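Local coordinates for uncharacterized protein (Sulfolobus tokodaii, PDB 2PD2), which is of unknown function but belongs to the DsrE/DsrF-like family, whose members include proteins of sulfur metabolism, at residues L63-I71 against G84-V92. Sequence-based numbering, arbitrary orientation.
Sequences LIVGCENSI and GIKIVTSGV
Val65 and Gly66 on strand 63-67 pair with Lys86 and Ile87 on strand 86-88, the parallel neighbours of a beta-alpha-beta unit; 86-88 is an edge strand of the chain's five-stranded parallel sheet. Four backbone bonds zip them together: Lys86 N to Ile64 O, Gly66 N to Lys86 O at 2.8 Å, Val88 N to Gly66 O, and Glu68 N to Val88 O. On one face, Val65 CG1 meets Val88 CG1 at 3.6 Å, the two valines crossing at about a right angle.

Lys86 starts on the same face, but its chain crosses Leu63 at about a right angle and its end leads away. Lys86 CB lies 3.9 Å from Ile64 O and 4.1 Å from Val65 CG2. Lys86 CG and CD both pass Leu63 CD1, CE skirts that methyl at 4.2 Å, and NZ turns back to Gly84 O at 3.0 Å, coming from above the carbonyl plane. On the other face, Ile87 CD1 touches Ile71 CD1 of the helix that follows strand 63-67. Ile64 CG2 and Ile85 CD1 are squeezed to 3.3 Å, a close fit for two methyl groups. Asp26 of the second subunit bonds Thr89 OG1, placing this turn at a subunit interface.

Cys67 is the N-cap of helix 68-73. With its sulfur anti to the backbone N (chi1 169°), Cys67 SG accepts the capping bond from Ser70 N and a weak one from Gly91 N, each 3.3 Å long.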
loop_
_atom_site.group_PDB
_atom_site.type_symbol
_atom_site.label_atom_id
_atom_site.label_comp_id
_atom_site.label_asym_id
_atom_site.label_seq_id
_atom_site.Cartn_x
_atom_site.Cartn_y
_atom_site.Cartn_z
ATOM N N LEU A 63 4.475 -10.542 -16.034
ATOM C CA LEU A 63 3.363 -9.912 -16.743
ATOM C C LEU A 63 3.248 -8.440 -16.361
ATOM O O LEU A 63 3.015 -8.112 -15.190
ATOM C CB LEU A 63 2.046 -10.635 -16.413
ATOM C CG LEU A 63 0.760 -10.096 -17.053
ATOM C CD1 LEU A 63 0.899 -10.107 -18.583
ATOM C CD2 LEU A 63 -0.432 -10.956 -16.616
ATOM N N ILE A 64 3.416 -7.557 -17.343
ATOM C CA ILE A 64 3.333 -6.114 -17.106
ATOM C C ILE A 64 1.985 -5.611 -17.604
ATOM O O ILE A 64 1.675 -5.722 -18.787
ATOM C CB ILE A 64 4.462 -5.346 -17.836
ATOM C CG1 ILE A 64 5.833 -5.882 -17.403
ATOM C CG2 ILE A 64 4.356 -3.858 -17.529
ATOM C CD1 ILE A 64 6.088 -5.820 -15.888
ATOM N N VAL A 65 1.195 -5.044 -16.695
ATOM C CA VAL A 65 -0.147 -4.574 -17.025
ATOM C C VAL A 65 -0.384 -3.088 -16.761
ATOM O O VAL A 65 -0.040 -2.571 -15.698
ATOM C CB VAL A 65 -1.198 -5.402 -16.231
ATOM C CG1 VAL A 65 -2.583 -4.815 -16.400
ATOM C CG2 VAL A 65 -1.182 -6.847 -16.709
ATOM N N GLY A 66 -0.988 -2.411 -17.734
ATOM C CA GLY A 66 -1.283 -0.995 -17.583
ATOM C C GLY A 66 -2.778 -0.741 -17.470
ATOM O O GLY A 66 -3.581 -1.410 -18.125
ATOM N N CYS A 67 -3.155 0.228 -16.639
ATOM C CA CYS A 67 -4.560 0.577 -16.429
ATOM C C CYS A 67 -5.111 1.495 -17.523
ATOM O O CYS A 67 -4.575 2.577 -17.759
ATOM C CB CYS A 67 -4.725 1.255 -15.063
ATOM S SG CYS A 67 -6.343 2.028 -14.801
ATOM N N GLU A 68 -6.186 1.062 -18.179
ATOM C CA GLU A 68 -6.820 1.845 -19.247
ATOM C C GLU A 68 -7.351 3.182 -18.728
ATOM O O GLU A 68 -7.199 4.210 -19.384
ATOM C CB GLU A 68 -7.964 1.043 -19.878
ATOM C CG GLU A 68 -8.840 1.807 -20.869
ATOM C CD GLU A 68 -8.134 2.125 -22.169
ATOM O OE1 GLU A 68 -7.553 1.202 -22.776
ATOM O OE2 GLU A 68 -8.169 3.300 -22.594
ATOM N N ASN A 69 -7.982 3.171 -17.556
ATOM C CA ASN A 69 -8.499 4.415 -16.985
ATOM C C ASN A 69 -7.369 5.415 -16.809
ATOM O O ASN A 69 -7.526 6.606 -17.082
ATOM C CB ASN A 69 -9.162 4.175 -15.624
ATOM C CG ASN A 69 -10.509 3.497 -15.743
ATOM O OD1 ASN A 69 -11.308 3.824 -16.627
ATOM N ND2 ASN A 69 -10.780 2.561 -14.843
ATOM N N SER A 70 -6.226 4.918 -16.347
ATOM C CA SER A 70 -5.060 5.763 -16.115
ATOM C C SER A 70 -4.442 6.235 -17.432
ATOM O O SER A 70 -4.007 7.382 -17.542
ATOM C CB SER A 70 -4.034 4.998 -15.279
ATOM O OG SER A 70 -4.594 4.646 -14.024
ATOM N N ILE A 71 -4.391 5.350 -18.424
ATOM C CA ILE A 71 -3.863 5.731 -19.731
ATOM C C ILE A 71 -4.699 6.900 -20.252
ATOM O O ILE A 71 -4.156 7.882 -20.749
ATOM C CB ILE A 71 -3.952 4.563 -20.741
ATOM C CG1 ILE A 71 -2.914 3.501 -20.388
ATOM C CG2 ILE A 71 -3.752 5.074 -22.174
ATOM C CD1 ILE A 71 -3.042 2.237 -21.212
ATOM N N GLY A 84 4.117 -5.108 -26.161
ATOM C CA GLY A 84 4.075 -6.291 -25.318
ATOM C C GLY A 84 3.434 -6.028 -23.969
ATOM O O GLY A 84 3.407 -6.900 -23.097
ATOM N N ILE A 85 2.927 -4.815 -23.793
ATOM C CA ILE A 85 2.264 -4.423 -22.559
ATOM C C ILE A 85 0.794 -4.838 -22.638
ATOM O O ILE A 85 0.136 -4.588 -23.645
ATOM C CB ILE A 85 2.316 -2.877 -22.366
ATOM C CG1 ILE A 85 3.731 -2.434 -21.982
ATOM C CG2 ILE A 85 1.297 -2.437 -21.333
ATOM C CD1 ILE A 85 4.289 -3.125 -20.778
ATOM N N LYS A 86 0.278 -5.478 -21.594
ATOM C CA LYS A 86 -1.134 -5.850 -21.583
ATOM C C LYS A 86 -1.865 -4.713 -20.891
ATOM O O LYS A 86 -1.281 -4.003 -20.077
ATOM C CB LYS A 86 -1.372 -7.161 -20.825
ATOM C CG LYS A 86 -1.066 -8.410 -21.637
ATOM C CD LYS A 86 0.374 -8.391 -22.120
ATOM C CE LYS A 86 0.780 -9.704 -22.734
ATOM N NZ LYS A 86 2.189 -9.634 -23.206
ATOM N N ILE A 87 -3.135 -4.535 -21.233
ATOM C CA ILE A 87 -3.951 -3.477 -20.659
ATOM C C ILE A 87 -5.235 -4.060 -20.078
ATOM O O ILE A 87 -5.790 -5.004 -20.629
ATOM C CB ILE A 87 -4.342 -2.447 -21.744
ATOM C CG1 ILE A 87 -3.090 -1.741 -22.267
ATOM C CG2 ILE A 87 -5.334 -1.447 -21.186
ATOM C CD1 ILE A 87 -3.337 -0.927 -23.522
ATOM N N VAL A 88 -5.695 -3.507 -18.959
ATOM C CA VAL A 88 -6.944 -3.952 -18.355
ATOM C C VAL A 88 -7.839 -2.729 -18.253
ATOM O O VAL A 88 -7.352 -1.596 -18.241
ATOM C CB VAL A 88 -6.740 -4.572 -16.946
ATOM C CG1 VAL A 88 -5.932 -5.847 -17.065
ATOM C CG2 VAL A 88 -6.054 -3.574 -16.012
ATOM N N THR A 89 -9.148 -2.953 -18.199
ATOM C CA THR A 89 -10.098 -1.851 -18.125
ATOM C C THR A 89 -9.860 -0.988 -16.891
ATOM O O THR A 89 -9.954 0.241 -16.951
ATOM C CB THR A 89 -11.562 -2.371 -18.105
ATOM O OG1 THR A 89 -11.775 -3.166 -16.934
ATOM C CG2 THR A 89 -11.845 -3.223 -19.334
ATOM N N SER A 90 -9.541 -1.640 -15.778
ATOM C CA SER A 90 -9.293 -0.952 -14.518
ATOM C C SER A 90 -8.135 -1.611 -13.781
ATOM O O SER A 90 -8.136 -2.821 -13.559
ATOM C CB SER A 90 -10.556 -1.002 -13.651
ATOM O OG SER A 90 -10.308 -0.559 -12.332
ATOM N N GLY A 91 -7.141 -0.812 -13.417
ATOM C CA GLY A 91 -5.996 -1.342 -12.704
ATOM C C GLY A 91 -6.402 -1.844 -11.336
ATOM O O GLY A 91 -5.976 -2.918 -10.910
ATOM N N VAL A 92 -7.237 -1.071 -10.649
ATOM C CA VAL A 92 -7.696 -1.451 -9.320
ATOM C C VAL A 92 -8.629 -2.658 -9.399
ATOM O O VAL A 92 -8.626 -3.502 -8.511
ATOM C CB VAL A 92 -8.395 -0.263 -8.613
ATOM C CG1 VAL A 92 -7.375 0.839 -8.358
ATOM C CG2 VAL A 92 -9.535 0.276 -9.467
HETATM O O HOH W 1 3.725 -8.225 -20.080
HETATM O O HOH W 2 -11.380 1.413 -19.059
#